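Local coordinates for DUF6844 domain-containing protein (Francisella tularensis subsp. tularensis, PDB 4QVR) that is of unknown function, but probably carries a signal peptide that would direct it out of the cytoplasm, at residues N219-T223 and P224-K228; Q235-I238 and K239-T243; D275-K278 and G279-D283. All blocks are in the same frame, centred on the assembly; numbering follows the deposited sequence.

Interaction 1: N219-T223 and P224-K228; sequences NDFAT and PEEKK
Two kinds of contact join Phe221 and Thr223 to the first turn of the helix that begins at Pro224: apolar packing of side chains and hydrogen bonding by the backbone. In the apolar part, the methylene chain of Glu226 runs obliquely past the Phe221 ring, with its CG 3.7 Å from Phe221 CD1. The carboxylate plane is turned 69° from the ring. Lys227 meets the same residue nearer its backbone, its CG standing 3.7 Å from Phe221 CB. The first torsion of Glu226, with CG anti to the backbone N (chi1 -170°), swings the chain back to the aromatic side. The backbone part centres on Thr223 O, which receives Lys227 N at 3.2 Å and, more weakly, Glu226 N at 3.4 Å. Thr223 CG2 is pressed against Pro224 CD at 3.3 Å, a tight carbon pair at the junction of loop and helix. The lysine ends find partners elsewhere: within the helix, Lys228 NZ forms a salt bridge with Glu225 OE2, meeting it from above the carboxylate plane, while Lys227, whose stem packs on Phe221, sends NZ to a salt bridge with Asp208 on helix 203-213, whose Leu211 also touches the lysine. The result is a helix N terminus with threonine at the N-cap and proline in the first turn, although the threonine side chain makes no capping bond; it ends the connection between two successive helices of the DUF6844 region.

Interaction 2: Q235-I238 and K239-T243; sequences QMTI and KSLTT
Lys239, Ile238 and Met236 carry most of this contact, a worked example of neighbouring turns in the C-terminal half of helix 224-246. Lys239 is held by its backbone, where its N donates to Gln235 O at 2.9 Å. Its CB also sits low against the preceding turn, 3.3 Å from the same Gln235 O. Beyond that, the lysine chain and the selenomethionine at position 236 lie side by side and point the same way, Met236 SE approaching Lys239 CD at 4.0 Å. Lys239 CG is anti to its own N (chi1 -177°), which carries the aliphatic chain outward from the helix, alongside the selenomethionine; because Met236 was modelled in two conformers, this approach is tentative.

Ile238 works mainly through its carbonyl. Two donors of Thr242 grip Ile238 O: the backbone N at 2.9 Å, close to the direction of the C=O bond, and the hydroxyl OG1 at 3.0 Å, which arrives 41° out of the carbonyl plane. The OG1 bond depends on chi1 of Thr242 (-65°), which sets the hydroxyl beside its own N. Ile238 CG2 lies 4.0 Å from that OG1. Leu378 and Ser385 of helix 374-385 touch the isoleucine side chain.

Met236 O receives Ser240 N at 2.9 Å in an almost straight bond. Chemically, the pattern implies that the threonine hydroxyl spends its proton on a carbonyl of its own helix: Ile238 O takes both the N-H and the hydroxyl of Thr242, which also fixes the rotation of that side chain, beside Ser381 of helix 374-385.

Interaction 3: D275-K278 and G279-D283; sequences DKIK and GMFED
Ile277 and Phe281, one turn apart on the alpha-helix that follows strand 264-273, lie side by side and point the same way, an i to i+4 pair. The isoleucine offers its CG2 branch, which reaches the near part of the ring with Phe281 CE2 at 3.7 Å. That methyl is anti to the backbone N, since CG1 takes the other position at chi1 -70°, and the branch is thereby aimed along the helix at the following turn. The ring carbon Phe281 CD2 also comes to 3.3 Å from Ile277 O, while the same carbonyl takes the Phe281 N-H at 3.2 Å. Beside this pair stands a selenomethionine, with Met280 SE a looser 4.4 Å from Ile277 CD1. Ile330 of strand 328-337 meets the phenylalanine and Pro328 meets the selenomethionine, so this face of the helix packs on that sheet.

Lys278 turns elsewhere, extended throughout, and its NZ bonds to Asn247 OD1; the carboxylate of Glu282 is not in contact with it, though the opposite charges may still attract weakly. Two shorter backbone bonds open the turn, Gly279 N to Asp275 O and Met280 N to Lys276 O, both 2.7 Å. The bend at chi3 of Met280 (68°) folds its CE methyl over one face of the Phe281 ring, 3.2 Å above the plane and over the centre, a tight CH-pi contact.

From the N terminus, the three contacts follow one another in series; none nests in or crosses another, and each mainly joins residues three to six apart in sequence, so none closes a long loop. Interaction 1 starts helix 224-246, at its far end from the body of the protein, about 41 Å from the centre of the chain. Interaction 2 lies farther along that helix, its centre about 21 Å from that of interaction 1, where helix 374-385 packs. The chain then passes through strands 251-261 and 264-273 before interaction 3 in helix 275-285, which is tied to strand 328-337 of the other sheet. Interactions 2 and 3 come within about 5 Å at their nearest atoms without touching.

Interaction 1: N219-T223 and P224-K228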
ATOM      1  N   ASN A 219      41.049   1.215  -2.368  1.00 71.57           N
ATOM      2  CA  ASN A 219      41.936   2.278  -2.841  1.00 76.26           C
ATOM      3  C   ASN A 219      41.260   3.644  -2.770  1.00 83.90           C
ATOM      4  O   ASN A 219      41.927   4.667  -2.592  1.00 92.37           O
ATOM      5  CB  ASN A 219      42.420   1.961  -4.250  1.00 74.19           C
ATOM      6  CG  ASN A 219      43.182   0.644  -4.305  1.00 73.97           C
ATOM      7  OD1 ASN A 219      43.660   0.143  -3.282  1.00 69.80           O
ATOM      8  ND2 ASN A 219      43.305   0.081  -5.495  1.00 76.83           N
ATOM      9  N   ASP A 220      39.931   3.665  -2.867  1.00 83.13           N
ATOM     10  CA  ASP A 220      39.187   4.914  -2.769  1.00 89.22           C
ATOM     11  C   ASP A 220      39.331   5.567  -1.388  1.00 91.42           C
ATOM     12  O   ASP A 220      38.871   6.697  -1.188  1.00 95.37           O
ATOM     13  CB  ASP A 220      37.710   4.699  -3.122  1.00 86.27           C
ATOM     14  CG  ASP A 220      37.509   4.353  -4.588  1.00 87.66           C
ATOM     15  OD1 ASP A 220      38.446   4.560  -5.396  1.00 93.19           O
ATOM     16  OD2 ASP A 220      36.411   3.893  -4.943  1.00 84.57           O
ATOM     17  N   PHE A 221      39.972   4.863  -0.451  1.00 83.21           N
ATOM     18  CA  PHE A 221      40.193   5.368   0.897  1.00 89.45           C
ATOM     19  C   PHE A 221      41.683   5.299   1.209  1.00 94.38           C
ATOM     20  O   PHE A 221      42.361   4.351   0.810  1.00 97.11           O
ATOM     21  CB  PHE A 221      39.381   4.546   1.888  1.00 87.17           C
ATOM     22  CG  PHE A 221      37.936   4.411   1.500  1.00 88.76           C
ATOM     23  CD1 PHE A 221      37.041   5.443   1.737  1.00 94.22           C
ATOM     24  CD2 PHE A 221      37.476   3.266   0.862  1.00 83.40           C
ATOM     25  CE1 PHE A 221      35.715   5.331   1.361  1.00 90.44           C
ATOM     26  CE2 PHE A 221      36.145   3.145   0.492  1.00 80.15           C
ATOM     27  CZ  PHE A 221      35.269   4.180   0.739  1.00 87.69           C
ATOM     28  N   ALA A 222      42.188   6.290   1.936  1.00 99.33           N
ATOM     29  CA  ALA A 222      43.626   6.373   2.236  1.00106.26           C
ATOM     30  C   ALA A 222      44.065   5.950   3.646  1.00106.84           C
ATOM     31  O   ALA A 222      45.246   5.680   3.861  1.00108.69           O
ATOM     32  CB  ALA A 222      44.117   7.782   1.950  1.00108.54           C
ATOM     33  N   THR A 223      43.134   5.883   4.594  1.00106.65           N
ATOM     34  CA  THR A 223      43.467   5.521   5.969  1.00108.36           C
ATOM     35  C   THR A 223      42.687   4.280   6.365  1.00100.03           C
ATOM     36  O   THR A 223      41.674   3.982   5.745  1.00 94.61           O
ATOM     37  CB  THR A 223      43.019   6.632   6.942  1.00118.76           C
ATOM     38  OG1 THR A 223      43.125   7.913   6.311  1.00129.30           O
ATOM     39  CG2 THR A 223      43.834   6.603   8.246  1.00124.26           C
ATOM     40  N   PRO A 224      43.160   3.535   7.385  1.00 99.11           N
ATOM     41  CA  PRO A 224      42.310   2.426   7.828  1.00 90.20           C
ATOM     42  C   PRO A 224      41.067   2.941   8.587  1.00 95.13           C
ATOM     43  O   PRO A 224      40.049   2.268   8.602  1.00 90.08           O
ATOM     44  CB  PRO A 224      43.236   1.592   8.726  1.00 92.67           C
ATOM     45  CG  PRO A 224      44.619   1.970   8.300  1.00 96.31           C
ATOM     46  CD  PRO A 224      44.528   3.423   7.926  1.00 99.96           C
ATOM     47  N   GLU A 225      41.150   4.122   9.207  1.00104.98           N
ATOM     48  CA  GLU A 225      39.987   4.707   9.886  1.00113.17           C
ATOM     49  C   GLU A 225      38.946   5.122   8.869  1.00106.33           C
ATOM     50  O   GLU A 225      37.756   5.094   9.152  1.00103.09           O
ATOM     51  CB  GLU A 225      40.347   5.941  10.747  1.00126.25           C
ATOM     52  CG  GLU A 225      41.031   5.642  12.074  1.00133.73           C
ATOM     53  CD  GLU A 225      40.229   4.688  12.949  1.00132.27           C
ATOM     54  OE1 GLU A 225      38.992   4.861  13.046  1.00126.66           O
ATOM     55  OE2 GLU A 225      40.835   3.772  13.552  1.00132.94           O
ATOM     56  N   GLU A 226      39.402   5.524   7.692  1.00103.61           N
ATOM     57  CA  GLU A 226      38.507   5.946   6.642  1.00101.08           C
ATOM     58  C   GLU A 226      37.811   4.709   6.074  1.00 94.87           C
ATOM     59  O   GLU A 226      36.637   4.759   5.693  1.00 93.85           O
ATOM     60  CB  GLU A 226      39.283   6.725   5.585  1.00105.39           C
ATOM     61  CG  GLU A 226      38.406   7.423   4.571  1.00109.33           C
ATOM     62  CD  GLU A 226      39.150   8.462   3.755  1.00119.03           C
ATOM     63  OE1 GLU A 226      40.351   8.718   4.023  1.00119.88           O
ATOM     64  OE2 GLU A 226      38.514   9.043   2.851  1.00124.06           O
ATOM     65  N   LYS A 227      38.538   3.594   6.040  1.00 88.62           N
ATOM     66  CA  LYS A 227      37.980   2.331   5.582  1.00 79.93           C
ATOM     67  C   LYS A 227      36.991   1.797   6.607  1.00 77.32           C
ATOM     68  O   LYS A 227      35.921   1.310   6.244  1.00 71.56           O
ATOM     69  CB  LYS A 227      39.081   1.292   5.336  1.00 77.13           C
ATOM     70  CG  LYS A 227      39.968   1.608   4.141  1.00 77.92           C
ATOM     71  CD  LYS A 227      41.135   0.636   4.022  1.00 75.97           C
ATOM     72  CE  LYS A 227      41.950   0.924   2.775  1.00 79.33           C
ATOM     73  NZ  LYS A 227      43.096  -0.005   2.618  1.00 81.60           N
ATOM     74  N   LYS A 228      37.354   1.872   7.882  1.00 78.80           N
ATOM     75  CA  LYS A 228      36.479   1.388   8.955  1.00 87.71           C
ATOM     76  C   LYS A 228      35.122   2.101   9.001  1.00 85.75           C
ATOM     77  O   LYS A 228      34.099   1.458   9.244  1.00 79.11           O
ATOM     78  CB  LYS A 228      37.167   1.513  10.324  1.00 95.08           C
ATOM     79  CG  LYS A 228      38.353   0.573  10.515  1.00102.71           C
ATOM     80  CD  LYS A 228      39.172   0.958  11.739  1.00107.85           C
ATOM     81  CE  LYS A 228      40.437   0.131  11.865  1.00108.42           C
ATOM     82  NZ  LYS A 228      41.241   0.604  13.024  1.00116.52           N
TER

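Interaction 2: Q235-I238 and K239-T243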
ATOM      1  N   GLN A 235      27.080  -0.774   6.747  1.00 73.81           N
ATOM      2  CA  GLN A 235      26.293  -1.664   7.591  1.00 72.57           C
ATOM      3  C   GLN A 235      25.079  -0.982   8.251  1.00 69.37           C
ATOM      4  O   GLN A 235      24.018  -1.594   8.339  1.00 63.22           O
ATOM      5  CB  GLN A 235      27.192  -2.388   8.573  1.00 75.32           C
ATOM      6  CG  GLN A 235      28.073  -3.402   7.837  1.00 82.75           C
ATOM      7  CD  GLN A 235      29.333  -3.778   8.589  1.00 90.72           C
ATOM      8  OE1 GLN A 235      29.824  -3.016   9.422  1.00 94.68           O
ATOM      9  NE2 GLN A 235      29.893  -4.943   8.267  1.00 97.20           N
HETATM   10  N   MSE A 236      25.214   0.261   8.703  0.60 69.86           N
HETATM   11  CA  MSE A 236      24.064   0.952   9.309  0.60 69.81           C
HETATM   12  C   MSE A 236      23.026   1.168   8.233  0.60 66.05           C
HETATM   13  O   MSE A 236      21.835   0.975   8.472  0.60 62.10           O
HETATM   14  CB  MSE A 236      24.424   2.265  10.000  0.60 73.53           C
HETATM   15  CG  MSE A 236      25.276   2.058  11.262  0.60 80.76           C
HETATM   16 SE   MSE A 236      24.617   0.621  12.458  0.60 88.33          SE
HETATM   17  CE  MSE A 236      26.073  -0.689  12.201  0.60 89.00           C
ATOM     18  N   THR A 237      23.458   1.540   7.031  1.00 65.70           N
ATOM     19  CA  THR A 237      22.511   1.738   5.915  1.00 60.45           C
ATOM     20  C   THR A 237      21.745   0.467   5.589  1.00 59.63           C
ATOM     21  O   THR A 237      20.540   0.523   5.332  1.00 58.45           O
ATOM     22  CB  THR A 237      23.224   2.231   4.637  1.00 61.21           C
ATOM     23  OG1 THR A 237      23.774   3.526   4.866  1.00 64.45           O
ATOM     24  CG2 THR A 237      22.286   2.338   3.483  1.00 59.99           C
ATOM     25  N   ILE A 238      22.427  -0.679   5.585  1.00 60.39           N
ATOM     26  CA  ILE A 238      21.753  -1.957   5.300  1.00 60.89           C
ATOM     27  C   ILE A 238      20.787  -2.303   6.442  1.00 60.99           C
ATOM     28  O   ILE A 238      19.654  -2.750   6.207  1.00 56.78           O
ATOM     29  CB  ILE A 238      22.737  -3.136   5.112  1.00 63.49           C
ATOM     30  CG1 ILE A 238      23.720  -2.897   3.948  1.00 69.45           C
ATOM     31  CG2 ILE A 238      21.984  -4.429   4.871  1.00 61.17           C
ATOM     32  CD1 ILE A 238      23.071  -2.753   2.586  1.00 71.16           C
ATOM     33  N   LYS A 239      21.262  -2.113   7.673  1.00 62.64           N
ATOM     34  CA  LYS A 239      20.474  -2.360   8.875  1.00 67.22           C
ATOM     35  C   LYS A 239      19.160  -1.561   8.797  1.00 62.45           C
ATOM     36  O   LYS A 239      18.093  -2.124   8.925  1.00 59.03           O
ATOM     37  CB  LYS A 239      21.300  -1.980  10.110  1.00 74.70           C
ATOM     38  CG  LYS A 239      20.634  -2.256  11.446  1.00 84.56           C
ATOM     39  CD  LYS A 239      21.591  -1.943  12.600  1.00 92.88           C
ATOM     40  CE  LYS A 239      20.971  -2.259  13.958  1.00 95.84           C
ATOM     41  NZ  LYS A 239      19.725  -1.484  14.224  1.00 94.14           N
ATOM     42  N   SER A 240      19.266  -0.257   8.550  1.00 60.35           N
ATOM     43  CA  SER A 240      18.104   0.624   8.394  1.00 60.02           C
ATOM     44  C   SER A 240      17.063   0.129   7.413  1.00 58.51           C
ATOM     45  O   SER A 240      15.878   0.109   7.716  1.00 60.49           O
ATOM     46  CB  SER A 240      18.550   1.993   7.894  1.00 59.26           C
ATOM     47  OG  SER A 240      19.108   2.735   8.938  1.00 62.84           O
ATOM     48  N   LEU A 241      17.522  -0.231   6.221  1.00 57.45           N
ATOM     49  CA  LEU A 241      16.655  -0.691   5.155  1.00 54.44           C
ATOM     50  C   LEU A 241      15.997  -2.013   5.448  1.00 54.21           C
ATOM     51  O   LEU A 241      14.832  -2.215   5.100  1.00 52.49           O
ATOM     52  CB  LEU A 241      17.439  -0.787   3.856  1.00 56.38           C
ATOM     53  CG  LEU A 241      17.833   0.579   3.282  1.00 58.66           C
ATOM     54  CD1 LEU A 241      18.791   0.445   2.096  1.00 59.22           C
ATOM     55  CD2 LEU A 241      16.565   1.328   2.900  1.00 53.92           C
ATOM     56  N   THR A 242      16.751  -2.922   6.056  1.00 54.78           N
ATOM     57  CA  THR A 242      16.225  -4.227   6.430  1.00 54.44           C
ATOM     58  C   THR A 242      15.100  -4.053   7.443  1.00 53.05           C
ATOM     59  O   THR A 242      14.136  -4.768   7.417  1.00 54.57           O
ATOM     60  CB  THR A 242      17.320  -5.131   7.033  1.00 56.06           C
ATOM     61  OG1 THR A 242      18.292  -5.418   6.026  1.00 61.57           O
ATOM     62  CG2 THR A 242      16.746  -6.453   7.485  1.00 58.94           C
ATOM     63  N   THR A 243      15.240  -3.095   8.343  1.00 52.91           N
ATOM     64  CA  THR A 243      14.226  -2.869   9.334  1.00 54.13           C
ATOM     65  C   THR A 243      12.986  -2.319   8.631  1.00 52.52           C
ATOM     66  O   THR A 243      11.882  -2.794   8.869  1.00 49.77           O
ATOM     67  CB  THR A 243      14.749  -1.941  10.430  1.00 58.25           C
ATOM     68  OG1 THR A 243      15.814  -2.607  11.121  1.00 62.19           O
ATOM     69  CG2 THR A 243      13.640  -1.596  11.428  1.00 59.94           C
TER

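Interaction 3: D275-K278 and G279-D283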
ATOM      1  N   ASP A 275       2.698  -1.906  14.934  1.00 54.08           N
ATOM      2  CA  ASP A 275       3.454  -3.089  15.397  1.00 59.16           C
ATOM      3  C   ASP A 275       2.519  -4.259  15.597  1.00 55.70           C
ATOM      4  O   ASP A 275       2.842  -5.375  15.225  1.00 63.92           O
ATOM      5  CB  ASP A 275       4.171  -2.837  16.728  1.00 66.10           C
ATOM      6  CG  ASP A 275       5.507  -2.158  16.557  1.00 78.04           C
ATOM      7  OD1 ASP A 275       6.258  -2.527  15.616  1.00 89.49           O
ATOM      8  OD2 ASP A 275       5.831  -1.285  17.395  1.00 85.85           O
ATOM      9  N   LYS A 276       1.358  -4.007  16.173  1.00 57.35           N
ATOM     10  CA  LYS A 276       0.403  -5.082  16.432  1.00 64.76           C
ATOM     11  C   LYS A 276      -0.014  -5.768  15.149  1.00 61.88           C
ATOM     12  O   LYS A 276      -0.058  -6.993  15.096  1.00 68.73           O
ATOM     13  CB  LYS A 276      -0.790  -4.563  17.208  1.00 73.99           C
ATOM     14  CG  LYS A 276      -0.355  -4.054  18.569  1.00 84.93           C
ATOM     15  CD  LYS A 276      -1.506  -3.641  19.459  1.00 94.37           C
ATOM     16  CE  LYS A 276      -0.964  -3.330  20.844  1.00100.86           C
ATOM     17  NZ  LYS A 276      -2.017  -2.908  21.807  1.00105.24           N
ATOM     18  N   ILE A 277      -0.299  -4.982  14.113  1.00 60.66           N
ATOM     19  CA  ILE A 277      -0.632  -5.539  12.802  1.00 55.87           C
ATOM     20  C   ILE A 277       0.573  -6.316  12.277  1.00 56.23           C
ATOM     21  O   ILE A 277       0.419  -7.430  11.775  1.00 54.40           O
ATOM     22  CB  ILE A 277      -1.076  -4.457  11.806  1.00 50.59           C
ATOM     23  CG1 ILE A 277      -2.436  -3.920  12.219  1.00 53.60           C
ATOM     24  CG2 ILE A 277      -1.153  -5.017  10.382  1.00 49.25           C
ATOM     25  CD1 ILE A 277      -3.560  -4.948  12.164  1.00 55.67           C
ATOM     26  N   LYS A 278       1.771  -5.752  12.405  1.00 55.03           N
ATOM     27  CA  LYS A 278       2.956  -6.496  11.991  1.00 59.04           C
ATOM     28  C   LYS A 278       3.047  -7.838  12.752  1.00 62.70           C
ATOM     29  O   LYS A 278       3.335  -8.871  12.162  1.00 67.15           O
ATOM     30  CB  LYS A 278       4.238  -5.705  12.226  1.00 57.20           C
ATOM     31  CG  LYS A 278       5.476  -6.563  11.980  1.00 59.00           C
ATOM     32  CD  LYS A 278       6.770  -5.810  12.203  1.00 63.61           C
ATOM     33  CE  LYS A 278       7.954  -6.733  11.966  1.00 68.45           C
ATOM     34  NZ  LYS A 278       9.233  -5.987  11.958  1.00 71.56           N
ATOM     35  N   GLY A 279       2.830  -7.789  14.067  1.00 68.35           N
ATOM     36  CA  GLY A 279       2.892  -8.967  14.936  1.00 68.11           C
ATOM     37  C   GLY A 279       1.783  -9.974  14.685  1.00 72.93           C
ATOM     38  O   GLY A 279       1.972 -11.174  14.860  1.00 68.57           O
HETATM   39  N   MSE A 280       0.619  -9.485  14.280  1.00 73.98           N
HETATM   40  CA  MSE A 280      -0.498 -10.357  13.972  1.00 74.54           C
HETATM   41  C   MSE A 280      -0.148 -11.203  12.775  1.00 74.71           C
HETATM   42  O   MSE A 280      -0.339 -12.418  12.798  1.00 77.59           O
HETATM   43  CB  MSE A 280      -1.720  -9.495  13.711  1.00 77.36           C
HETATM   44  CG  MSE A 280      -2.961 -10.327  13.445  1.00 84.46           C
HETATM   45 SE   MSE A 280      -4.184  -9.270  12.332  1.00 96.61          SE
HETATM   46  CE  MSE A 280      -3.201  -9.190  10.627  1.00 93.89           C
ATOM     47  N   PHE A 281       0.375 -10.589  11.720  1.00 70.81           N
ATOM     48  CA  PHE A 281       0.751 -11.359  10.533  1.00 71.29           C
ATOM     49  C   PHE A 281       1.889 -12.348  10.757  1.00 77.67           C
ATOM     50  O   PHE A 281       1.893 -13.435  10.170  1.00 80.97           O
ATOM     51  CB  PHE A 281       1.095 -10.456   9.365  1.00 63.66           C
ATOM     52  CG  PHE A 281      -0.096  -9.847   8.713  1.00 65.29           C
ATOM     53  CD1 PHE A 281      -1.013 -10.654   8.057  1.00 69.15           C
ATOM     54  CD2 PHE A 281      -0.292  -8.473   8.708  1.00 59.38           C
ATOM     55  CE1 PHE A 281      -2.115 -10.099   7.419  1.00 70.88           C
ATOM     56  CE2 PHE A 281      -1.389  -7.916   8.076  1.00 60.11           C
ATOM     57  CZ  PHE A 281      -2.301  -8.725   7.424  1.00 65.34           C
ATOM     58  N   GLU A 282       2.858 -11.982  11.588  1.00 81.22           N
ATOM     59  CA  GLU A 282       3.960 -12.890  11.871  1.00 87.04           C
ATOM     60  C   GLU A 282       3.426 -14.089  12.665  1.00 88.83           C
ATOM     61  O   GLU A 282       3.840 -15.224  12.436  1.00 90.79           O
ATOM     62  CB  GLU A 282       5.066 -12.179  12.643  1.00 93.45           C
ATOM     63  CG  GLU A 282       6.274 -13.059  12.926  1.00104.17           C
ATOM     64  CD  GLU A 282       7.300 -12.381  13.812  1.00112.35           C
ATOM     65  OE1 GLU A 282       8.239 -13.077  14.273  1.00112.56           O
ATOM     66  OE2 GLU A 282       7.158 -11.159  14.060  1.00114.61           O
ATOM     67  N   ASP A 283       2.517 -13.820  13.602  1.00 92.48           N
ATOM     68  CA  ASP A 283       1.879 -14.867  14.410  1.00 96.31           C
ATOM     69  C   ASP A 283       0.945 -15.695  13.540  1.00 98.11           C
ATOM     70  O   ASP A 283       0.807 -16.902  13.743  1.00102.37           O
ATOM     71  CB  ASP A 283       1.100 -14.269  15.588  1.00 97.62           C
ATOM     72  CG  ASP A 283       2.004 -13.594  16.610  1.00101.87           C
ATOM     73  OD1 ASP A 283       3.231 -13.841  16.596  1.00103.39           O
ATOM     74  OD2 ASP A 283       1.481 -12.812  17.431  1.00106.03           O
TER